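Local coordinates for EGF family domain-containing protein (Toxoplasma gondii, PDB 4Z80) that binds a peptide of the rhoptry-neck protein RON2L1 and probably helps form the moving junction through which the parasite invades its host cell, at residues 88-93 against 333-338; 280-285 against 328-333; 297-302 against 313-318. All coordinates share one frame; numbering follows the deposited sequence.

The three contacts illustrate how a disulfide-rich chain with little regular structure can be tied together by nested loop closures. Interaction 3 lies along the chain within the loop closed by interaction 2, which is itself nested in the loop closed by interaction 1. Interactions 1 and 2 share Thr333, and their centres are about 14 Å apart; the centre of interaction 3 lies about 20 Å and 22 Å from theirs. A small triangle joins all three: Ala91 CB packs 3.5 Å from Tyr331 OH and 3.6 Å from Gln297 NE2, while Tyr331 OH lies 3.3 Å from Gln297 CG. The other protein chain of the complex touches none of the six segments.

Interaction 1 (88-93 against 333-338); sequences PYMAAG and TSHTRP
The CA atoms come nearest at Ala92 and Thr333, 5.8 Å apart, where the chain leaves strand 89-91 and strand 329-332. Gly93 follows with a phi of 132°, a backbone setting strained for any residue carrying a CB. Its carbonyl O accepts a 2.8 Å hydrogen bond from Thr333 OG1, which sits 49° above the carbonyl plane. The same side chain uses its second branch: a chi1 of 73° sets OG1 between the backbone N and the carbonyl carbon and puts CG2 beside the backbone N, 3.6 Å from Ala92 C. Strand 89-91 pairs with strand 60-62 in a two-stranded antiparallel sheet, so this contact joins that sheet to the loop before helix 340-343, within the PAN-clan AMA1 family region. Water molecules bridge the two segments. One lies in the plane of the His335 ring, 2.7 Å from ND1, and donates to Ala91 O; another links Gly93 O, Thr333 N and Thr336 OG1. Met90, extended beyond CG, crosses His335 at about a right angle and sets CE 3.7 Å from CE1 of that ring, with its sulfur at the ring edge. The other ring nitrogen, NE2, is hydrogen-bonded to Glu177, which helps fix how the imidazole is turned.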
loop_
_atom_site.group_PDB
_atom_site.type_symbol
_atom_site.label_atom_id
_atom_site.label_comp_id
_atom_site.label_asym_id
_atom_site.label_seq_id
_atom_site.Cartn_x
_atom_site.Cartn_y
_atom_site.Cartn_z
ATOM N N PRO A 88 8.267 8.698 -13.347
ATOM C CA PRO A 88 8.730 8.009 -12.136
ATOM C C PRO A 88 7.874 8.383 -10.933
ATOM O O PRO A 88 8.156 9.338 -10.210
ATOM C CB PRO A 88 10.175 8.484 -11.984
ATOM C CG PRO A 88 10.261 9.742 -12.718
ATOM C CD PRO A 88 9.178 9.781 -13.753
ATOM N N TYR A 89 6.796 7.629 -10.772
ATOM C CA TYR A 89 5.793 7.873 -9.745
ATOM C C TYR A 89 5.872 6.884 -8.581
ATOM O O TYR A 89 6.028 5.674 -8.782
ATOM C CB TYR A 89 4.388 7.769 -10.345
ATOM C CG TYR A 89 3.899 8.922 -11.196
ATOM C CD1 TYR A 89 4.245 10.234 -10.921
ATOM C CD2 TYR A 89 3.037 8.681 -12.254
ATOM C CE1 TYR A 89 3.758 11.276 -11.701
ATOM C CE2 TYR A 89 2.551 9.704 -13.032
ATOM C CZ TYR A 89 2.912 10.996 -12.756
ATOM O OH TYR A 89 2.411 12.010 -13.546
ATOM N N MET A 90 5.717 7.407 -7.367
ATOM C CA MET A 90 5.404 6.572 -6.210
ATOM C C MET A 90 3.892 6.541 -5.989
ATOM O O MET A 90 3.183 7.483 -6.353
ATOM C CB MET A 90 6.128 7.076 -4.952
ATOM C CG MET A 90 5.776 8.479 -4.520
ATOM S SD MET A 90 6.877 9.003 -3.180
ATOM C CE MET A 90 6.150 10.591 -2.803
ATOM N N ALA A 91 3.403 5.452 -5.403
ATOM C CA ALA A 91 2.007 5.352 -5.005
ATOM C C ALA A 91 1.724 6.391 -3.924
ATOM O O ALA A 91 2.483 6.510 -2.957
ATOM C CB ALA A 91 1.686 3.949 -4.506
ATOM N N ALA A 92 0.639 7.141 -4.085
ATOM C CA ALA A 92 0.350 8.293 -3.234
ATOM C C ALA A 92 -1.108 8.309 -2.819
ATOM O O ALA A 92 -1.958 7.698 -3.471
ATOM C CB ALA A 92 0.696 9.580 -3.957
ATOM N N GLY A 93 -1.379 9.040 -1.738
ATOM C CA GLY A 93 -2.719 9.195 -1.201
ATOM C C GLY A 93 -2.692 8.951 0.294
ATOM O O GLY A 93 -2.429 7.837 0.734
ATOM N N THR A 333 -0.618 3.604 1.336
ATOM C CA THR A 333 0.615 4.177 0.812
ATOM C C THR A 333 1.608 4.460 1.938
ATOM O O THR A 333 1.251 4.530 3.120
ATOM C CB THR A 333 0.365 5.465 0.010
ATOM O OG1 THR A 333 0.035 6.544 0.891
ATOM C CG2 THR A 333 -0.755 5.261 -1.003
ATOM N N SER A 334 2.861 4.614 1.552
ATOM C CA SER A 334 3.938 4.848 2.505
ATOM C C SER A 334 3.698 6.142 3.268
ATOM O O SER A 334 4.124 6.290 4.416
ATOM C CB SER A 334 5.276 4.888 1.763
ATOM O OG SER A 334 6.387 4.837 2.645
ATOM N N HIS A 335 2.997 7.072 2.628
ATOM C CA HIS A 335 2.726 8.380 3.202
ATOM C C HIS A 335 1.270 8.484 3.664
ATOM O O HIS A 335 0.515 9.353 3.236
ATOM C CB HIS A 335 3.064 9.468 2.180
ATOM C CG HIS A 335 4.522 9.542 1.833
ATOM N ND1 HIS A 335 5.035 9.063 0.645
ATOM C CD2 HIS A 335 5.575 10.052 2.518
ATOM C CE1 HIS A 335 6.342 9.274 0.616
ATOM N NE2 HIS A 335 6.694 9.868 1.744
ATOM N N THR A 336 0.887 7.579 4.552
ATOM C CA THR A 336 -0.430 7.609 5.161
ATOM C C THR A 336 -0.436 8.633 6.297
ATOM O O THR A 336 0.521 8.695 7.072
ATOM C CB THR A 336 -0.804 6.215 5.680
ATOM O OG1 THR A 336 -0.931 5.315 4.565
ATOM C CG2 THR A 336 -2.111 6.228 6.454
ATOM N N ARG A 337 -1.496 9.429 6.405
ATOM C CA ARG A 337 -1.534 10.488 7.412
ATOM C C ARG A 337 -1.901 9.880 8.774
ATOM O O ARG A 337 -2.764 9.011 8.868
ATOM C CB ARG A 337 -2.497 11.618 7.004
ATOM C CG ARG A 337 -3.957 11.236 6.715
ATOM C CD ARG A 337 -4.731 12.430 6.148
ATOM N NE ARG A 337 -4.620 13.591 7.035
ATOM C CZ ARG A 337 -4.729 14.863 6.666
ATOM N NH1 ARG A 337 -4.976 15.202 5.406
ATOM N NH2 ARG A 337 -4.595 15.813 7.579
ATOM N N PRO A 338 -1.200 10.313 9.829
ATOM C CA PRO A 338 -1.351 9.684 11.144
ATOM C C PRO A 338 -2.666 10.044 11.824
ATOM O O PRO A 338 -3.053 9.394 12.803
ATOM C CB PRO A 338 -0.149 10.231 11.926
ATOM C CG PRO A 338 0.171 11.511 11.284
ATOM C CD PRO A 338 -0.132 11.323 9.821
HETATM O O HOH W 1 3.398 4.332 -1.317
HETATM O O HOH W 2 3.241 8.215 -1.124
HETATM O O HOH W 3 -2.738 5.250 2.437
HETATM O O HOH W 4 0.278 10.730 0.819
#

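Interaction 2 (280-285 against 328-333); sequences AMFDMS and NMVYVT
Phe282 and Val330 face each other as an antiparallel hydrogen-bonded pair, Phe282 N reaching Val330 O at 2.9 Å and Val330 N returning the bond to Phe282 O. Ala280 and Val332 repeat the pattern, and Met284 N extends it by binding Asn328 O. Beside this backbone seam, the three bent methionines pack in different ways. Met281 and Met329 cross nearly perpendicularly with their CE methyls 3.8 Å apart, and the sulfur of Met281 also makes an oblique Met-aromatic contact with Tyr331, 3.8 Å from CD2. On the sheet face of Phe282 and Val330, Met284 CG meets Val330 CG2 at 3.7 Å. Strands 280-283 and 329-332, both in the PAN-clan AMA1 family region, are the two central strands of a four-stranded antiparallel sheet, flanked by strand 97-98 next to 329-332 and strand 289-291 next to 280-283. Where strand 280-283 ends, Asp283 OD1 becomes a polar hub. Ser285 N donates to it at 2.9 Å, closing an Asx turn, and Ser285 OG adds a 2.7 Å bond from the syn side. Asn328 ND2 arrives from above the carboxylate plane at 3.2 Å, the amide turned 72° against the carboxylate. Farther out, helix 252-262 packs on the face bearing Ala280, Phe282 and Val332, while strand 101-104 meets Met329 and Tyr331 on the other.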
loop_
_atom_site.group_PDB
_atom_site.type_symbol
_atom_site.label_atom_id
_atom_site.label_comp_id
_atom_site.label_asym_id
_atom_site.label_seq_id
_atom_site.Cartn_x
_atom_site.Cartn_y
_atom_site.Cartn_z
ATOM N N ALA A 280 1.602 -0.754 0.518
ATOM C CA ALA A 280 1.425 -1.986 1.263
ATOM C C ALA A 280 -0.035 -2.385 1.329
ATOM O O ALA A 280 -0.931 -1.555 1.167
ATOM C CB ALA A 280 1.997 -1.838 2.678
ATOM N N MET A 281 -0.254 -3.676 1.559
ATOM C CA MET A 281 -1.568 -4.227 1.855
ATOM C C MET A 281 -1.662 -4.595 3.331
ATOM O O MET A 281 -0.810 -5.317 3.837
ATOM C CB MET A 281 -1.825 -5.470 1.013
ATOM C CG MET A 281 -1.854 -5.234 -0.485
ATOM S SD MET A 281 -3.134 -4.067 -1.010
ATOM C CE MET A 281 -4.589 -4.847 -0.330
ATOM N N PHE A 282 -2.688 -4.097 4.010
ATOM C CA PHE A 282 -2.981 -4.500 5.380
ATOM C C PHE A 282 -4.242 -5.340 5.408
ATOM O O PHE A 282 -5.224 -5.017 4.748
ATOM C CB PHE A 282 -3.134 -3.276 6.274
ATOM C CG PHE A 282 -3.296 -3.606 7.730
ATOM C CD1 PHE A 282 -2.226 -4.096 8.459
ATOM C CD2 PHE A 282 -4.508 -3.409 8.370
ATOM C CE1 PHE A 282 -2.363 -4.400 9.803
ATOM C CE2 PHE A 282 -4.653 -3.710 9.723
ATOM C CZ PHE A 282 -3.576 -4.204 10.435
ATOM N N ASP A 283 -4.199 -6.438 6.160
ATOM C CA ASP A 283 -5.349 -7.310 6.339
ATOM C C ASP A 283 -5.942 -7.065 7.733
ATOM O O ASP A 283 -5.316 -7.399 8.746
ATOM C CB ASP A 283 -4.920 -8.765 6.147
ATOM C CG ASP A 283 -6.089 -9.736 6.112
ATOM O OD1 ASP A 283 -7.110 -9.494 6.788
ATOM O OD2 ASP A 283 -5.979 -10.764 5.408
ATOM N N MET A 284 -7.132 -6.464 7.776
ATOM C CA MET A 284 -7.775 -6.093 9.041
ATOM C C MET A 284 -8.089 -7.306 9.899
ATOM O O MET A 284 -8.182 -7.191 11.121
ATOM C CB MET A 284 -9.078 -5.326 8.793
ATOM C CG MET A 284 -8.936 -4.015 8.045
ATOM S SD MET A 284 -8.175 -2.682 8.986
ATOM C CE MET A 284 -9.425 -2.405 10.243
ATOM N N SER A 285 -8.275 -8.460 9.271
ATOM C CA SER A 285 -8.710 -9.634 10.015
ATOM C C SER A 285 -7.523 -10.374 10.640
ATOM O O SER A 285 -7.652 -10.917 11.736
ATOM C CB SER A 285 -9.521 -10.569 9.118
ATOM O OG SER A 285 -8.723 -11.148 8.110
ATOM N N ASN A 328 -11.814 -6.861 3.942
ATOM C CA ASN A 328 -10.824 -6.955 5.006
ATOM C C ASN A 328 -9.472 -6.361 4.612
ATOM O O ASN A 328 -8.610 -6.142 5.461
ATOM C CB ASN A 328 -10.635 -8.414 5.414
ATOM C CG ASN A 328 -10.201 -9.303 4.243
ATOM O OD1 ASN A 328 -10.761 -9.234 3.137
ATOM N ND2 ASN A 328 -9.193 -10.139 4.481
ATOM N N MET A 329 -9.289 -6.097 3.318
ATOM C CA MET A 329 -8.014 -5.619 2.797
ATOM C C MET A 329 -7.983 -4.105 2.716
ATOM O O MET A 329 -9.013 -3.460 2.529
ATOM C CB MET A 329 -7.746 -6.213 1.414
ATOM C CG MET A 329 -7.679 -7.727 1.369
ATOM S SD MET A 329 -6.578 -8.453 2.613
ATOM C CE MET A 329 -5.041 -7.636 2.231
ATOM N N VAL A 330 -6.785 -3.554 2.876
ATOM C CA VAL A 330 -6.574 -2.116 2.842
ATOM C C VAL A 330 -5.327 -1.814 2.028
ATOM O O VAL A 330 -4.260 -2.349 2.310
ATOM C CB VAL A 330 -6.397 -1.518 4.258
ATOM C CG1 VAL A 330 -6.585 -0.028 4.236
ATOM C CG2 VAL A 330 -7.355 -2.156 5.262
ATOM N N TYR A 331 -5.470 -0.955 1.024
ATOM C CA TYR A 331 -4.344 -0.452 0.254
ATOM C C TYR A 331 -3.815 0.797 0.947
ATOM O O TYR A 331 -4.524 1.779 1.104
ATOM C CB TYR A 331 -4.764 -0.153 -1.196
ATOM C CG TYR A 331 -3.614 0.203 -2.125
ATOM C CD1 TYR A 331 -3.183 1.520 -2.258
ATOM C CD2 TYR A 331 -2.959 -0.777 -2.861
ATOM C CE1 TYR A 331 -2.127 1.849 -3.108
ATOM C CE2 TYR A 331 -1.906 -0.457 -3.708
ATOM C CZ TYR A 331 -1.494 0.853 -3.822
ATOM O OH TYR A 331 -0.436 1.159 -4.661
ATOM N N VAL A 332 -2.555 0.730 1.361
ATOM C CA VAL A 332 -1.935 1.736 2.205
ATOM C C VAL A 332 -0.696 2.293 1.524
ATOM O O VAL A 332 0.198 1.534 1.181
ATOM C CB VAL A 332 -1.532 1.105 3.557
ATOM C CG1 VAL A 332 -0.785 2.079 4.428
ATOM C CG2 VAL A 332 -2.774 0.570 4.271
ATOM N N THR A 333 -0.618 3.604 1.336
ATOM C CA THR A 333 0.615 4.177 0.812
ATOM C C THR A 333 1.608 4.460 1.938
ATOM O O THR A 333 1.251 4.530 3.120
ATOM C CB THR A 333 0.365 5.465 0.010
ATOM O OG1 THR A 333 0.035 6.544 0.891
ATOM C CG2 THR A 333 -0.755 5.261 -1.003
#

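Interaction 3 (297-302 against 313-318); sequences QDFRSS and NAFYCV
Val318 O is gripped by two neighbouring residues of the facing segment: Phe299 N donates a nearly straight hydrogen bond of 2.9 Å (169° at the hydrogen), and Asp298 CA, through its hydrogen, approaches Val318 O at 3.4 Å. Phe299 O is held in a matching way, accepting from Val318 N at 3.0 Å while Cys317 CA lies 3.3 Å from Phe299 O. The two N-H…O bonds make a single antiparallel bridge, at the point where the chain enters strand 318-321, and the CA-H…O contacts accompany it. The disulfide from Cys317 to Cys304 pins the loop between the segments to the second of them, beside the backbone bridge. The side chain of Phe299 does most of the remaining work. With CG anti to the backbone N (chi1 -172°), the ring extends along the facing chain and turns its edge to two carbonyls, CE2 standing 3.5 Å from Phe315 O and CD2 equally close to Tyr316 O. Phe315 directs its own edge at the face of Phe299 in an offset edge-to-face pair, the planes 87° apart and the centroids separated by 5.8 Å. Thr84, from helix 80-84, packs against both phenylalanines. CG2 of Val318 lies near Phe299 CB and adds a smaller apolar touch. Next to the bridge, Arg300 holds Asp298 side-on, NE to OD1 and NH2 to OD2, the latter at 2.8 Å; both oxygens use their syn lone pairs. Because the rim of a phenyl ring is weakly positive, its approach to the carbonyls of Phe315 and Tyr316 is probably favourable, and the one ring may add a weak electrostatic attraction to the facing backbone while packing against an aromatic neighbour across its face.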
loop_
_atom_site.group_PDB
_atom_site.type_symbol
_atom_site.label_atom_id
_atom_site.label_comp_id
_atom_site.label_asym_id
_atom_site.label_seq_id
_atom_site.Cartn_x
_atom_site.Cartn_y
_atom_site.Cartn_z
ATOM N N GLN A 297 -0.655 0.870 -10.129
ATOM C CA GLN A 297 -1.969 0.407 -9.686
ATOM C C GLN A 297 -2.886 -0.023 -10.836
ATOM O O GLN A 297 -3.829 -0.773 -10.626
ATOM C CB GLN A 297 -2.631 1.504 -8.858
ATOM C CG GLN A 297 -1.982 1.679 -7.487
ATOM C CD GLN A 297 -2.018 3.116 -7.021
ATOM O OE1 GLN A 297 -3.073 3.632 -6.657
ATOM N NE2 GLN A 297 -0.874 3.785 -7.074
ATOM N N ASP A 298 -2.590 0.436 -12.051
ATOM C CA ASP A 298 -3.387 0.097 -13.235
ATOM C C ASP A 298 -2.464 0.026 -14.441
ATOM O O ASP A 298 -1.676 0.940 -14.666
ATOM C CB ASP A 298 -4.491 1.140 -13.460
ATOM C CG ASP A 298 -5.546 0.692 -14.463
ATOM O OD1 ASP A 298 -5.268 0.700 -15.677
ATOM O OD2 ASP A 298 -6.675 0.369 -14.033
ATOM N N PHE A 299 -2.568 -1.045 -15.216
ATOM C CA PHE A 299 -1.809 -1.179 -16.458
ATOM C C PHE A 299 -2.657 -2.010 -17.399
ATOM O O PHE A 299 -3.060 -3.120 -17.061
ATOM C CB PHE A 299 -0.442 -1.826 -16.221
ATOM C CG PHE A 299 0.460 -1.826 -17.438
ATOM C CD1 PHE A 299 0.703 -0.653 -18.130
ATOM C CD2 PHE A 299 1.080 -2.988 -17.867
ATOM C CE1 PHE A 299 1.534 -0.641 -19.236
ATOM C CE2 PHE A 299 1.915 -2.981 -18.974
ATOM C CZ PHE A 299 2.138 -1.803 -19.660
ATOM N N ARG A 300 -2.982 -1.455 -18.563
ATOM C CA ARG A 300 -3.901 -2.120 -19.480
ATOM C C ARG A 300 -3.556 -1.800 -20.934
ATOM O O ARG A 300 -4.402 -1.929 -21.819
ATOM C CB ARG A 300 -5.346 -1.719 -19.176
ATOM C CG ARG A 300 -5.631 -0.238 -19.343
ATOM C CD ARG A 300 -7.090 0.090 -19.055
ATOM N NE ARG A 300 -7.412 0.059 -17.632
ATOM C CZ ARG A 300 -8.645 0.146 -17.145
ATOM N NH1 ARG A 300 -9.679 0.258 -17.972
ATOM N NH2 ARG A 300 -8.839 0.117 -15.832
ATOM N N SER A 301 -2.311 -1.399 -21.166
ATOM C CA SER A 301 -1.797 -1.159 -22.514
ATOM C C SER A 301 -1.779 -2.405 -23.378
ATOM O O SER A 301 -1.835 -3.521 -22.876
ATOM C CB SER A 301 -0.378 -0.607 -22.427
ATOM O OG SER A 301 -0.361 0.608 -21.709
ATOM N N SER A 302 -1.651 -2.204 -24.687
ATOM C CA SER A 302 -1.591 -3.313 -25.622
ATOM C C SER A 302 -0.409 -4.238 -25.353
ATOM O O SER A 302 -0.420 -5.391 -25.774
ATOM C CB SER A 302 -1.506 -2.793 -27.052
ATOM O OG SER A 302 -0.353 -2.007 -27.223
ATOM N N ASN A 313 10.676 -8.769 -19.315
ATOM C CA ASN A 313 10.650 -7.334 -19.582
ATOM C C ASN A 313 9.221 -6.805 -19.712
ATOM O O ASN A 313 9.015 -5.601 -19.886
ATOM C CB ASN A 313 11.454 -7.003 -20.842
ATOM C CG ASN A 313 11.926 -5.559 -20.861
ATOM O OD1 ASN A 313 11.650 -4.815 -21.802
ATOM N ND2 ASN A 313 12.626 -5.151 -19.803
ATOM N N ALA A 314 8.233 -7.694 -19.609
ATOM C CA ALA A 314 6.836 -7.283 -19.682
ATOM C C ALA A 314 6.287 -7.006 -18.288
ATOM O O ALA A 314 6.864 -7.428 -17.279
ATOM C CB ALA A 314 5.996 -8.348 -20.385
ATOM N N PHE A 315 5.199 -6.246 -18.250
ATOM C CA PHE A 315 4.480 -5.963 -17.019
ATOM C C PHE A 315 3.053 -6.466 -17.180
ATOM O O PHE A 315 2.461 -6.358 -18.253
ATOM C CB PHE A 315 4.505 -4.461 -16.688
ATOM C CG PHE A 315 4.251 -4.156 -15.230
ATOM C CD1 PHE A 315 2.956 -4.079 -14.736
ATOM C CD2 PHE A 315 5.310 -3.958 -14.347
ATOM C CE1 PHE A 315 2.718 -3.818 -13.389
ATOM C CE2 PHE A 315 5.068 -3.692 -12.996
ATOM C CZ PHE A 315 3.777 -3.615 -12.527
ATOM N N TYR A 316 2.511 -7.041 -16.116
ATOM C CA TYR A 316 1.188 -7.633 -16.153
ATOM C C TYR A 316 0.046 -6.625 -16.203
ATOM O O TYR A 316 0.129 -5.524 -15.648
ATOM C CB TYR A 316 0.999 -8.542 -14.937
ATOM C CG TYR A 316 1.600 -9.909 -15.137
ATOM C CD1 TYR A 316 0.964 -10.835 -15.950
ATOM C CD2 TYR A 316 2.805 -10.271 -14.543
ATOM C CE1 TYR A 316 1.504 -12.081 -16.167
ATOM C CE2 TYR A 316 3.347 -11.530 -14.747
ATOM C CZ TYR A 316 2.688 -12.427 -15.556
ATOM O OH TYR A 316 3.197 -13.691 -15.788
ATOM N N CYS A 317 -1.018 -7.025 -16.893
ATOM C CA CYS A 317 -2.282 -6.299 -16.872
ATOM C C CYS A 317 -2.821 -6.331 -15.453
ATOM O O CYS A 317 -3.069 -7.410 -14.923
ATOM C CB CYS A 317 -3.297 -6.935 -17.815
ATOM S SG CYS A 317 -2.765 -7.174 -19.537
ATOM N N VAL A 318 -2.998 -5.169 -14.838
ATOM C CA VAL A 318 -3.546 -5.112 -13.489
ATOM C C VAL A 318 -4.484 -3.927 -13.373
ATOM O O VAL A 318 -4.383 -2.972 -14.138
ATOM C CB VAL A 318 -2.440 -4.988 -12.390
ATOM C CG1 VAL A 318 -1.497 -6.172 -12.422
ATOM C CG2 VAL A 318 -1.659 -3.684 -12.524
#